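Local coordinates for protein nucleoporin NUP82 (PDB 3PBP) that serves as a structural constituent of the yeast nuclear pore complex, through an N-terminal beta-propeller domain that binds the nucleoporin NUP116, at residues A[177-182]-A[196-201]; A[182-187]-A[299-304]; A[206-211]-A[279-284]; A[124-129]-A[145-150]; A[283-288]-A[344-349]. The protein carries 1 engineered substitution. All coordinates share one frame; numbering follows the deposited sequence.

Interaction 1: A[177-182]-A[196-201]; sequences ARVNDI and CLNTTE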
# COMPACT_ATOMS: atom_id res chain seq x y z
N ALA A 177 -12.58 -7.69 6.27
CA ALA A 177 -12.83 -6.72 7.33
C ALA A 177 -11.99 -5.47 6.99
O ALA A 177 -12.50 -4.34 6.97
CB ALA A 177 -12.42 -7.29 8.68
N ARG A 178 -10.71 -5.71 6.72
CA ARG A 178 -9.73 -4.68 6.35
C ARG A 178 -8.75 -5.37 5.37
O ARG A 178 -8.92 -6.56 5.07
CB ARG A 178 -8.96 -4.21 7.58
CG ARG A 178 -8.38 -5.39 8.35
CD ARG A 178 -7.13 -5.05 9.12
NE ARG A 178 -6.35 -6.26 9.36
CZ ARG A 178 -5.10 -6.26 9.80
NH1 ARG A 178 -4.48 -5.12 10.06
NH2 ARG A 178 -4.46 -7.41 9.95
N VAL A 179 -7.73 -4.65 4.90
CA VAL A 179 -6.78 -5.26 3.97
C VAL A 179 -5.81 -6.21 4.66
O VAL A 179 -5.06 -5.81 5.54
CB VAL A 179 -5.97 -4.20 3.22
CG1 VAL A 179 -5.17 -4.86 2.10
CG2 VAL A 179 -6.88 -3.14 2.67
N ASN A 180 -5.81 -7.47 4.22
CA ASN A 180 -4.94 -8.50 4.78
C ASN A 180 -4.00 -9.06 3.73
O ASN A 180 -4.24 -8.92 2.54
CB ASN A 180 -5.77 -9.64 5.37
CG ASN A 180 -6.52 -9.23 6.63
OD1 ASN A 180 -5.92 -9.12 7.70
ND2 ASN A 180 -7.83 -8.99 6.50
N ASP A 181 -2.93 -9.69 4.19
CA ASP A 181 -1.94 -10.30 3.31
C ASP A 181 -1.26 -9.34 2.33
O ASP A 181 -1.21 -9.59 1.13
CB ASP A 181 -2.60 -11.44 2.52
CG ASP A 181 -3.32 -12.44 3.43
OD1 ASP A 181 -2.63 -13.26 4.09
OD2 ASP A 181 -4.57 -12.39 3.50
N ILE A 182 -0.72 -8.24 2.84
CA ILE A 182 -0.04 -7.27 2.00
C ILE A 182 1.36 -7.79 1.69
O ILE A 182 2.11 -8.13 2.60
CB ILE A 182 0.07 -5.91 2.72
CG1 ILE A 182 -1.32 -5.48 3.18
CG2 ILE A 182 0.67 -4.88 1.79
CD1 ILE A 182 -1.37 -4.15 3.88
N CYS A 196 -1.24 -0.50 -2.09
CA CYS A 196 -0.92 -1.74 -1.39
C CYS A 196 -1.29 -2.91 -2.26
O CYS A 196 -2.39 -2.96 -2.79
CB CYS A 196 -1.70 -1.85 -0.09
SG CYS A 196 -1.41 -0.48 1.03
N LEU A 197 -0.37 -3.86 -2.39
CA LEU A 197 -0.62 -5.07 -3.17
C LEU A 197 -0.84 -6.21 -2.17
O LEU A 197 0.09 -6.60 -1.46
CB LEU A 197 0.57 -5.39 -4.05
CG LEU A 197 0.41 -6.63 -4.93
CD1 LEU A 197 -0.57 -6.34 -6.05
CD2 LEU A 197 1.75 -7.04 -5.51
N ASN A 198 -2.06 -6.75 -2.11
CA ASN A 198 -2.34 -7.84 -1.18
C ASN A 198 -2.54 -9.18 -1.90
O ASN A 198 -2.70 -9.22 -3.13
CB ASN A 198 -3.55 -7.48 -0.31
CG ASN A 198 -4.84 -8.01 -0.86
OD1 ASN A 198 -5.06 -8.00 -2.07
ND2 ASN A 198 -5.71 -8.47 0.02
N THR A 199 -2.53 -10.26 -1.14
CA THR A 199 -2.65 -11.60 -1.71
C THR A 199 -3.89 -12.41 -1.39
O THR A 199 -4.15 -13.42 -2.05
CB THR A 199 -1.43 -12.41 -1.31
OG1 THR A 199 -0.27 -11.81 -1.89
CG2 THR A 199 -1.55 -13.84 -1.79
N THR A 200 -4.66 -11.98 -0.39
CA THR A 200 -5.87 -12.69 0.01
C THR A 200 -6.58 -13.45 -1.12
O THR A 200 -7.00 -14.59 -0.93
CB THR A 200 -6.90 -11.73 0.64
OG1 THR A 200 -6.26 -10.94 1.65
CG2 THR A 200 -8.04 -12.52 1.26
N GLU A 201 -6.70 -12.84 -2.29
CA GLU A 201 -7.39 -13.48 -3.41
C GLU A 201 -6.57 -13.53 -4.68
O GLU A 201 -7.08 -13.23 -5.75
CB GLU A 201 -8.70 -12.75 -3.69
CG GLU A 201 -9.71 -12.83 -2.56
CD GLU A 201 -10.81 -11.79 -2.68
OE1 GLU A 201 -11.42 -11.68 -3.78
OE2 GLU A 201 -11.08 -11.08 -1.68
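A chi1 of 94° brings the Asn198 amide to the Asn180 carbonyl, and a chi1 of -50° puts OG1 of Thr200 anti to its own carbonyl carbon, facing Asp181. The contact opens the first antiparallel strand pair of a three-stranded propeller blade: Ile182 and Asn198 form a non-hydrogen-bonded pair, their CA atoms 4.0 Å apart. Ahead of that pair, three hydrogen bonds hold the incoming loop. Asn198 ND2 donates to Asn180 O at 3.0 Å with a C=O...N angle of 161°, a nearly head-on approach to the oxygen. Thr199 N reaches Asp181 O at 2.7 Å, tilted from the carbonyl plane. The Asn198 CB lies 3.9 Å from Val179 CG1, and Phe206 packs against both residues. Replacing Asn198 by alanine removes the amide, which is likely to leave Asn180 O without its ND2 donor. The Asp149 carboxylate also accepts from the backbone N of Asp181 and of Ile182. In the turn beyond the strand, Glu201 O accepts a bond from Lys98 of the NUP116 chain. The Asp181 and Thr200 side chains cross at about a right angle, and Thr200 OG1 donates to the anti lone pair of Asp181 OD2 at 2.9 Å.

Interaction 2: A[182-187]-A[299-304]; sequences ITDLEF and ATNIAT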
# COMPACT_ATOMS: atom_id res chain seq x y z
N ILE A 182 -0.72 -8.24 2.84
CA ILE A 182 -0.04 -7.27 2.00
C ILE A 182 1.36 -7.79 1.69
O ILE A 182 2.11 -8.13 2.60
CB ILE A 182 0.07 -5.91 2.72
CG1 ILE A 182 -1.32 -5.48 3.18
CG2 ILE A 182 0.67 -4.88 1.79
CD1 ILE A 182 -1.37 -4.15 3.88
N THR A 183 1.72 -7.86 0.41
CA THR A 183 3.05 -8.35 0.01
C THR A 183 3.98 -7.20 -0.29
O THR A 183 5.19 -7.33 -0.13
CB THR A 183 3.05 -9.16 -1.29
OG1 THR A 183 1.96 -10.07 -1.30
CG2 THR A 183 4.37 -9.93 -1.44
N ASP A 184 3.41 -6.09 -0.77
CA ASP A 184 4.22 -4.95 -1.15
C ASP A 184 3.48 -3.63 -0.99
O ASP A 184 2.26 -3.57 -0.90
CB ASP A 184 4.69 -5.13 -2.60
CG ASP A 184 5.96 -4.34 -2.91
OD1 ASP A 184 6.53 -3.72 -2.00
OD2 ASP A 184 6.39 -4.35 -4.09
N LEU A 185 4.27 -2.57 -0.97
CA LEU A 185 3.81 -1.20 -0.78
C LEU A 185 4.55 -0.34 -1.77
O LEU A 185 5.72 -0.61 -2.11
CB LEU A 185 4.19 -0.75 0.62
CG LEU A 185 3.09 -0.39 1.58
CD1 LEU A 185 2.02 -1.47 1.57
CD2 LEU A 185 3.70 -0.20 2.95
N GLU A 186 3.90 0.72 -2.22
CA GLU A 186 4.50 1.61 -3.19
C GLU A 186 3.75 2.92 -3.22
O GLU A 186 2.52 2.96 -3.24
CB GLU A 186 4.49 0.93 -4.57
CG GLU A 186 5.09 1.73 -5.73
CD GLU A 186 6.57 2.06 -5.56
OE1 GLU A 186 7.30 1.23 -4.98
OE2 GLU A 186 7.00 3.15 -6.02
N PHE A 187 4.49 4.02 -3.20
CA PHE A 187 3.87 5.32 -3.25
C PHE A 187 3.60 5.75 -4.69
O PHE A 187 4.38 5.47 -5.60
CB PHE A 187 4.77 6.36 -2.60
CG PHE A 187 4.55 6.53 -1.13
CD1 PHE A 187 3.52 7.34 -0.65
CD2 PHE A 187 5.37 5.88 -0.21
CE1 PHE A 187 3.31 7.51 0.74
CE2 PHE A 187 5.16 6.04 1.18
CZ PHE A 187 4.13 6.86 1.65
N ALA A 299 0.06 -12.22 -7.24
CA ALA A 299 0.78 -10.97 -7.43
C ALA A 299 1.98 -10.93 -6.47
O ALA A 299 1.86 -11.28 -5.29
CB ALA A 299 -0.17 -9.80 -7.18
N THR A 300 3.13 -10.50 -6.98
CA THR A 300 4.34 -10.46 -6.16
C THR A 300 4.81 -9.08 -5.70
O THR A 300 5.02 -8.85 -4.51
CB THR A 300 5.52 -11.10 -6.91
OG1 THR A 300 5.11 -12.33 -7.49
CG2 THR A 300 6.66 -11.37 -5.94
N ASN A 301 4.98 -8.17 -6.66
CA ASN A 301 5.43 -6.82 -6.36
C ASN A 301 4.64 -5.76 -7.09
O ASN A 301 3.92 -6.03 -8.03
CB ASN A 301 6.90 -6.64 -6.74
CG ASN A 301 7.77 -7.75 -6.19
OD1 ASN A 301 7.85 -8.83 -6.78
ND2 ASN A 301 8.43 -7.49 -5.07
N ILE A 302 4.79 -4.53 -6.62
CA ILE A 302 4.13 -3.41 -7.25
C ILE A 302 5.14 -2.26 -7.32
O ILE A 302 5.93 -2.03 -6.40
CB ILE A 302 2.85 -3.00 -6.48
CG1 ILE A 302 2.11 -1.91 -7.26
CG2 ILE A 302 3.18 -2.54 -5.07
CD1 ILE A 302 0.75 -1.54 -6.67
N ALA A 303 5.13 -1.56 -8.44
CA ALA A 303 6.05 -0.46 -8.64
C ALA A 303 5.33 0.66 -9.34
O ALA A 303 4.36 0.44 -10.06
CB ALA A 303 7.24 -0.91 -9.49
N THR A 304 5.84 1.87 -9.16
CA THR A 304 5.25 3.03 -9.79
C THR A 304 6.31 3.67 -10.66
O THR A 304 7.41 3.93 -10.21
CB THR A 304 4.73 3.99 -8.71
OG1 THR A 304 3.39 3.62 -8.37
CG2 THR A 304 4.73 5.39 -9.21
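Asp184 reaches across from strand 182-187 to the backbone of Ile302, joining two strands that belong to different sheets. The strands run nearly parallel, 7° apart with axes 6.1 Å from each other, an arrangement consistent with the innermost strands of neighbouring propeller blades. The tight part is central. With chi1 at -156°, CG of Asp184 stands anti to the backbone N, and OD2 accepts from Ile302 N at 3.0 Å along an almost straight N-H...O line of 170°, on the anti side but tilted out of the carboxylate plane. Beside it, Ile302 CG2 sits 3.7 Å from Glu186 CB and touches the Asp184 side chain. The bent Glu186 chain packs its CG 3.8 Å from Ala303 CA, whereas its partly exposed carboxylate makes a long, weak ion pair with Lys189. The Thr183-Thr300 end is looser and partly exposed: Thr183 CG2 lies 3.3 Å from Thr300 O, and its hydroxyl pairs instead with Thr199. Thr183 and Asp184 form a classic beta bulge opposite Leu197. With Asp184 OD1 bonded to Leu185 N and salt-bridged to Lys129, both carboxylate oxygens are engaged in a buried setting, which would probably keep the group ionised and makes it a polar bridge between blades.

Interaction 3: A[206-211]-A[279-284]; sequences FAFYPF and AKVQGP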
# COMPACT_ATOMS: atom_id res chain seq x y z
N PHE A 206 -5.04 -1.95 -3.25
CA PHE A 206 -5.83 -1.09 -2.39
C PHE A 206 -5.05 0.20 -2.32
O PHE A 206 -3.92 0.29 -2.83
CB PHE A 206 -6.00 -1.71 -1.00
CG PHE A 206 -6.86 -2.94 -0.99
CD1 PHE A 206 -6.38 -4.16 -1.50
CD2 PHE A 206 -8.16 -2.89 -0.52
CE1 PHE A 206 -7.20 -5.29 -1.55
CE2 PHE A 206 -8.99 -4.01 -0.56
CZ PHE A 206 -8.50 -5.22 -1.08
N ALA A 207 -5.64 1.22 -1.72
CA ALA A 207 -4.94 2.48 -1.64
C ALA A 207 -5.39 3.37 -0.51
O ALA A 207 -6.57 3.40 -0.16
CB ALA A 207 -5.06 3.22 -2.95
N PHE A 208 -4.43 4.08 0.07
CA PHE A 208 -4.67 5.03 1.14
C PHE A 208 -4.55 6.42 0.49
O PHE A 208 -3.48 6.80 -0.00
CB PHE A 208 -3.61 4.88 2.22
CG PHE A 208 -3.78 3.67 3.06
CD1 PHE A 208 -4.70 3.67 4.12
CD2 PHE A 208 -3.02 2.53 2.83
CE1 PHE A 208 -4.84 2.54 4.93
CE2 PHE A 208 -3.15 1.40 3.62
CZ PHE A 208 -4.07 1.40 4.68
N TYR A 209 -5.64 7.16 0.46
CA TYR A 209 -5.64 8.49 -0.12
C TYR A 209 -6.50 9.37 0.77
O TYR A 209 -7.72 9.19 0.83
CB TYR A 209 -6.22 8.45 -1.54
CG TYR A 209 -6.14 9.79 -2.26
CD1 TYR A 209 -4.97 10.55 -2.23
CD2 TYR A 209 -7.24 10.30 -2.98
CE1 TYR A 209 -4.89 11.78 -2.88
CE2 TYR A 209 -7.16 11.53 -3.63
CZ TYR A 209 -5.98 12.27 -3.58
OH TYR A 209 -5.88 13.49 -4.23
N PRO A 210 -5.89 10.34 1.48
CA PRO A 210 -4.47 10.69 1.48
C PRO A 210 -3.64 9.89 2.50
O PRO A 210 -4.16 9.42 3.50
CB PRO A 210 -4.51 12.15 1.86
CG PRO A 210 -5.53 12.10 3.00
CD PRO A 210 -6.63 11.20 2.43
N PHE A 211 -2.34 9.74 2.24
CA PHE A 211 -1.45 9.05 3.18
C PHE A 211 -0.39 10.11 3.47
O PHE A 211 0.68 10.13 2.86
CB PHE A 211 -0.80 7.84 2.54
CG PHE A 211 -0.13 6.93 3.53
CD1 PHE A 211 -0.86 5.95 4.19
CD2 PHE A 211 1.22 7.04 3.78
CE1 PHE A 211 -0.24 5.09 5.09
CE2 PHE A 211 1.85 6.19 4.67
CZ PHE A 211 1.12 5.21 5.32
N ALA A 279 -6.65 7.60 7.84
CA ALA A 279 -7.49 7.34 6.69
C ALA A 279 -7.69 5.85 6.48
O ALA A 279 -6.78 5.05 6.69
CB ALA A 279 -6.87 7.95 5.47
N LYS A 280 -8.90 5.48 6.07
CA LYS A 280 -9.19 4.08 5.83
C LYS A 280 -8.95 3.70 4.37
O LYS A 280 -9.24 4.48 3.46
CB LYS A 280 -10.63 3.76 6.24
CG LYS A 280 -10.82 3.70 7.73
CD LYS A 280 -12.18 3.17 8.12
CE LYS A 280 -12.29 3.04 9.64
NZ LYS A 280 -13.62 2.50 10.10
N VAL A 281 -8.42 2.50 4.18
CA VAL A 281 -8.12 1.98 2.86
C VAL A 281 -9.29 1.97 1.90
O VAL A 281 -10.43 1.73 2.27
CB VAL A 281 -7.61 0.54 2.90
CG1 VAL A 281 -6.26 0.46 2.19
CG2 VAL A 281 -7.52 0.07 4.33
N GLN A 282 -8.96 2.24 0.64
CA GLN A 282 -9.93 2.23 -0.44
C GLN A 282 -9.58 0.97 -1.25
O GLN A 282 -8.42 0.51 -1.22
CB GLN A 282 -9.77 3.47 -1.31
CG GLN A 282 -10.02 4.76 -0.60
CD GLN A 282 -10.16 5.93 -1.55
OE1 GLN A 282 -10.82 5.82 -2.59
NE2 GLN A 282 -9.56 7.06 -1.19
N GLY A 283 -10.56 0.41 -1.96
CA GLY A 283 -10.30 -0.79 -2.74
C GLY A 283 -11.25 -1.95 -2.47
O GLY A 283 -12.11 -1.87 -1.59
N PRO A 284 -11.08 -3.07 -3.18
CA PRO A 284 -10.04 -3.25 -4.20
C PRO A 284 -10.27 -2.45 -5.46
O PRO A 284 -11.40 -2.12 -5.82
CB PRO A 284 -10.07 -4.76 -4.49
CG PRO A 284 -11.26 -5.30 -3.70
CD PRO A 284 -12.10 -4.12 -3.31
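Val281 is the main bump here, its CG1 set over one face of the Phe208 ring, 3.5 Å from the centroid and 16° off the normal, a clear CH-pi contact. The same methyl meets Phe206 CB at 3.9 Å, so it fills the hollow between the two phenylalanines on strand 204-208, an edge strand of the three-stranded propeller blade. A second bump is Pro284: its CB lies 4.2 Å from the Phe206 centroid, off-centre, the two side chains pointing the same way. Phe206 CG lies beside its backbone N (chi1 -68°), laying the ring along Gly283, where a side chain would run into CD2; the glycine backbone angles also call for no CB. Further along, Ala279 O comes to the edge of the Phe208 ring and Ala279 CB rests 3.7 Å from Pro210 O. The backbones meet in one antiparallel hydrogen-bonded pair: Ala207 N to Gln282 O at 2.9 Å and Gln282 N to Ala207 O at 2.8 Å. With the rings in apolar contacts and these backbone groups paired, the buried Gln282 amide draws its hydrogen bonds from outside the two segments, from Ser334 O and Asn346 ND2.

Interaction 4: A[124-129]-A[145-150]; sequences KSSIKK and LKEDDT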
# COMPACT_ATOMS: atom_id res chain seq x y z
N LYS A 124 4.11 -9.59 19.49
CA LYS A 124 4.70 -8.48 18.75
C LYS A 124 4.95 -8.85 17.31
O LYS A 124 5.71 -9.77 17.01
CB LYS A 124 6.02 -8.07 19.42
CG LYS A 124 5.84 -7.62 20.86
CD LYS A 124 7.17 -7.49 21.58
CE LYS A 124 6.96 -7.06 23.03
NZ LYS A 124 8.25 -6.94 23.79
N SER A 125 4.30 -8.13 16.41
CA SER A 125 4.44 -8.40 14.98
C SER A 125 5.76 -7.83 14.46
O SER A 125 6.12 -6.68 14.77
CB SER A 125 3.27 -7.78 14.21
OG SER A 125 3.27 -8.21 12.86
N SER A 126 6.47 -8.62 13.67
CA SER A 126 7.74 -8.19 13.14
C SER A 126 7.64 -7.35 11.87
O SER A 126 6.63 -7.37 11.16
CB SER A 126 8.64 -9.40 12.89
OG SER A 126 7.94 -10.41 12.20
N ILE A 127 8.70 -6.61 11.60
CA ILE A 127 8.79 -5.72 10.45
C ILE A 127 9.00 -6.48 9.14
O ILE A 127 9.87 -7.35 9.04
CB ILE A 127 9.94 -4.71 10.64
CG1 ILE A 127 9.67 -3.88 11.90
CG2 ILE A 127 10.07 -3.82 9.41
CD1 ILE A 127 10.84 -3.04 12.32
N LYS A 128 8.19 -6.14 8.14
CA LYS A 128 8.28 -6.77 6.84
C LYS A 128 8.94 -5.82 5.83
O LYS A 128 9.82 -6.22 5.05
CB LYS A 128 6.89 -7.17 6.37
CG LYS A 128 6.88 -8.01 5.10
CD LYS A 128 5.48 -8.47 4.73
CE LYS A 128 5.52 -9.34 3.48
NZ LYS A 128 4.21 -9.96 3.16
N LYS A 129 8.53 -4.55 5.85
CA LYS A 129 9.09 -3.57 4.93
C LYS A 129 9.03 -2.15 5.48
O LYS A 129 8.13 -1.81 6.25
CB LYS A 129 8.36 -3.63 3.59
CG LYS A 129 9.08 -2.86 2.51
CD LYS A 129 8.38 -2.93 1.17
CE LYS A 129 9.27 -2.27 0.11
NZ LYS A 129 8.74 -2.34 -1.28
N LEU A 145 5.57 -1.40 7.40
CA LEU A 145 4.58 -2.46 7.21
C LEU A 145 5.03 -3.68 8.03
O LEU A 145 6.17 -4.14 7.90
CB LEU A 145 4.49 -2.85 5.73
CG LEU A 145 3.69 -4.13 5.47
CD1 LEU A 145 2.21 -3.83 5.65
CD2 LEU A 145 3.97 -4.66 4.08
N LYS A 146 4.13 -4.21 8.87
CA LYS A 146 4.47 -5.38 9.68
C LYS A 146 3.74 -6.66 9.21
O LYS A 146 2.83 -6.57 8.37
CB LYS A 146 4.12 -5.10 11.16
CG LYS A 146 5.05 -4.09 11.82
CD LYS A 146 4.53 -3.65 13.18
CE LYS A 146 5.53 -2.73 13.87
NZ LYS A 146 4.90 -2.00 15.00
N GLU A 147 4.14 -7.83 9.72
CA GLU A 147 3.48 -9.09 9.35
C GLU A 147 1.99 -8.91 9.63
O GLU A 147 1.14 -9.58 9.04
CB GLU A 147 4.02 -10.23 10.19
CG GLU A 147 5.45 -10.56 9.89
CD GLU A 147 5.69 -10.77 8.41
OE1 GLU A 147 4.85 -11.46 7.77
OE2 GLU A 147 6.70 -10.26 7.88
N ASP A 148 1.72 -7.99 10.55
CA ASP A 148 0.40 -7.58 10.99
C ASP A 148 -0.53 -7.20 9.84
O ASP A 148 -1.74 -7.39 9.93
CB ASP A 148 0.55 -6.32 11.83
CG ASP A 148 0.21 -6.53 13.24
OD1 ASP A 148 -0.62 -7.41 13.50
OD2 ASP A 148 0.76 -5.80 14.09
N ASP A 149 0.07 -6.62 8.80
CA ASP A 149 -0.61 -6.08 7.63
C ASP A 149 -0.96 -4.67 8.11
O ASP A 149 -1.73 -3.93 7.50
CB ASP A 149 -1.87 -6.87 7.26
CG ASP A 149 -1.56 -8.17 6.55
OD1 ASP A 149 -0.63 -8.17 5.70
OD2 ASP A 149 -2.24 -9.18 6.85
N THR A 150 -0.36 -4.33 9.24
CA THR A 150 -0.53 -3.05 9.87
C THR A 150 0.51 -2.12 9.22
O THR A 150 1.64 -2.55 8.92
CB THR A 150 -0.31 -3.22 11.41
OG1 THR A 150 -1.04 -2.22 12.11
CG2 THR A 150 1.18 -3.11 11.77
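The beta hairpin of strands 127-132 and 141-146, part of a four-stranded propeller blade, starts and finishes in this contact, where a classic beta bulge shifts the register by one residue. Lys128 and Lys129 both face Leu145, whose carbonyl O takes two bonds: from Lys128 N at 2.9 Å, in the carbonyl plane, and from Lys129 N at 3.2 Å with an N-H...O angle of 167°. Leu145 N returns a bond to Lys129 O at 2.8 Å. Before the bulge, Ile127 and Lys146 form a non-hydrogen-bonded antiparallel pair, their CA atoms 4.4 Å apart, and Glu147 N donates to Ser126 O at 2.9 Å. Ahead of strand 127-132, Ser125 points toward the turn that follows Lys146. Its OG, anti to the backbone N (chi1 -171°), turns toward the backbone of Glu147 and Asp148, and its CB lies against the Asp148 carboxylate. A glycine in place of Asp148 has no carboxylate to lie against Ser125 CB, and the Ser125 side chain would probably be freer to turn. On the hairpin surface, the extended Lys128 chain runs alongside Leu145 and carries its NZ to the carbonyl of Ile182 in the next blade; Lys146 instead sends its NZ to Tyr114 OH. Glu147 crosses Lys128 at about a right angle, its OE2 lying 3.4 Å from Lys128 CB, while Lys128 NZ stays 4.9 Å from Glu147 OE1.

Interaction 5: A[283-288]-A[344-349]; sequences GPFTIN and YNNSLV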
# COMPACT_ATOMS: atom_id res chain seq x y z
N GLY A 283 -10.56 0.41 -1.96
CA GLY A 283 -10.30 -0.79 -2.74
C GLY A 283 -11.25 -1.95 -2.47
O GLY A 283 -12.11 -1.87 -1.59
N PRO A 284 -11.08 -3.07 -3.18
CA PRO A 284 -10.04 -3.25 -4.20
C PRO A 284 -10.27 -2.45 -5.46
O PRO A 284 -11.40 -2.12 -5.82
CB PRO A 284 -10.07 -4.76 -4.49
CG PRO A 284 -11.26 -5.30 -3.70
CD PRO A 284 -12.10 -4.12 -3.31
N PHE A 285 -9.17 -2.13 -6.13
CA PHE A 285 -9.24 -1.42 -7.37
C PHE A 285 -9.68 -2.42 -8.42
O PHE A 285 -9.42 -3.62 -8.32
CB PHE A 285 -7.87 -0.89 -7.78
CG PHE A 285 -7.58 0.49 -7.30
CD1 PHE A 285 -7.44 0.76 -5.94
CD2 PHE A 285 -7.44 1.53 -8.20
CE1 PHE A 285 -7.17 2.04 -5.50
CE2 PHE A 285 -7.17 2.82 -7.77
CZ PHE A 285 -7.03 3.08 -6.41
N THR A 286 -10.36 -1.91 -9.43
CA THR A 286 -10.82 -2.72 -10.53
C THR A 286 -9.65 -2.76 -11.52
O THR A 286 -9.05 -1.72 -11.80
CB THR A 286 -12.03 -2.04 -11.15
OG1 THR A 286 -13.20 -2.72 -10.70
CG2 THR A 286 -11.98 -2.06 -12.63
N ILE A 287 -9.27 -3.93 -12.00
CA ILE A 287 -8.17 -4.01 -12.98
C ILE A 287 -8.81 -4.51 -14.27
O ILE A 287 -8.99 -5.71 -14.45
CB ILE A 287 -7.05 -4.99 -12.54
CG1 ILE A 287 -6.45 -4.55 -11.20
CG2 ILE A 287 -5.96 -5.04 -13.60
CD1 ILE A 287 -5.35 -5.45 -10.70
N ASN A 288 -9.14 -3.58 -15.16
CA ASN A 288 -9.81 -3.91 -16.40
C ASN A 288 -8.99 -3.67 -17.66
O ASN A 288 -8.47 -2.57 -17.88
CB ASN A 288 -11.09 -3.08 -16.48
CG ASN A 288 -12.07 -3.60 -17.49
OD1 ASN A 288 -11.73 -4.40 -18.36
ND2 ASN A 288 -13.30 -3.14 -17.39
N TYR A 344 -14.55 3.80 -5.39
CA TYR A 344 -15.09 4.94 -6.11
C TYR A 344 -13.97 5.47 -6.95
O TYR A 344 -13.00 6.02 -6.46
CB TYR A 344 -15.60 6.06 -5.18
CG TYR A 344 -16.08 7.25 -5.99
CD1 TYR A 344 -17.19 7.15 -6.84
CD2 TYR A 344 -15.34 8.44 -6.01
CE1 TYR A 344 -17.54 8.20 -7.71
CE2 TYR A 344 -15.68 9.49 -6.88
CZ TYR A 344 -16.78 9.36 -7.73
OH TYR A 344 -17.07 10.38 -8.62
N ASN A 345 -14.12 5.27 -8.24
CA ASN A 345 -13.10 5.68 -9.16
C ASN A 345 -11.80 4.97 -8.83
O ASN A 345 -10.71 5.42 -9.23
CB ASN A 345 -12.98 7.20 -9.14
CG ASN A 345 -14.18 7.87 -9.78
OD1 ASN A 345 -15.14 7.20 -10.16
ND2 ASN A 345 -14.13 9.19 -9.90
N ASN A 346 -11.91 3.87 -8.09
CA ASN A 346 -10.75 3.04 -7.77
C ASN A 346 -10.64 2.15 -9.00
O ASN A 346 -10.93 0.96 -8.96
CB ASN A 346 -10.99 2.18 -6.52
CG ASN A 346 -10.89 2.99 -5.21
OD1 ASN A 346 -10.67 2.43 -4.17
ND2 ASN A 346 -11.07 4.29 -5.29
N SER A 347 -10.23 2.76 -10.11
CA SER A 347 -10.15 2.08 -11.39
C SER A 347 -8.81 2.09 -12.09
O SER A 347 -8.22 3.14 -12.29
CB SER A 347 -11.21 2.67 -12.33
OG SER A 347 -10.94 2.32 -13.68
N LEU A 348 -8.35 0.91 -12.48
CA LEU A 348 -7.11 0.75 -13.21
C LEU A 348 -7.42 0.03 -14.52
O LEU A 348 -8.28 -0.86 -14.58
CB LEU A 348 -6.11 -0.07 -12.41
CG LEU A 348 -5.45 0.61 -11.22
CD1 LEU A 348 -4.58 -0.40 -10.52
CD2 LEU A 348 -4.64 1.80 -11.71
N VAL A 349 -6.70 0.40 -15.56
CA VAL A 349 -6.89 -0.18 -16.86
C VAL A 349 -5.60 -0.84 -17.33
O VAL A 349 -4.53 -0.29 -17.13
CB VAL A 349 -7.32 0.92 -17.86
CG1 VAL A 349 -7.34 0.38 -19.26
CG2 VAL A 349 -8.69 1.43 -17.48
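The Phe285 ring and the Asn346 side-chain amide are stacked with their planes 18° apart, and Asn346 CB sits 3.7 Å from the ring centroid, directly over that face as a CH-pi contact. Around the same ring, Leu348 CG comes obliquely to CD2 at 3.7 Å, and Ala207 and Met333 pack against it from outside the two strands. A chi1 of -92°, with CG beside the backbone N of Phe285, carries the ring across to Asn346. This stack lies at the start of a parallel strand pair in a mixed five-stranded sheet of the beta-propeller: strand 286-288 is an edge strand laid parallel to strand 347-355, the short axes 4.7 Å apart. The bridges pair Thr286 with Ser347, Ile287 with Leu348 and Asn288 with Val349. Asn346 is the centre of an inverse gamma turn just before the pairing begins. Its O accepts from Thr286 N at 3.0 Å, and Thr286 O accepts in turn from Leu348 N at 2.8 Å, the alternation expected of parallel strands. The Asn346 amide nitrogen bonds to Gln282 OE1, which helps to hold the stacked amide in place. NUP116 meets this edge: its backbone bonds to that of Ile287, and its Arg101 NE donates to Pro284 O. The pairing continues with Asn288 N donating to Leu348 O at 2.9 Å, nearly straight at 173°.

Overall arrangement
Interaction 4 comes first along the chain, in a four-stranded blade; interactions 1, 2 and 3 all reach the next, three-stranded blade, and interaction 2 links it through strand 299-306 to the five-stranded sheet that holds interaction 5. Interactions 1 and 2 share Ile182, with centres 11 Å apart. Interaction 3 is nested within the loop closed by interaction 2, and shares Gly283 and Pro284 with interaction 5, whose centre is 12 Å away. Interactions 4 and 5 are the most separated, at 26 Å between centres, bridged by the middle blade. Lys128 and Lys129 tie interaction 4 to interaction 2. The set therefore traces consecutive blades to the sheet whose edge meets NUP116, the partner also reached at interactions 1 and 3.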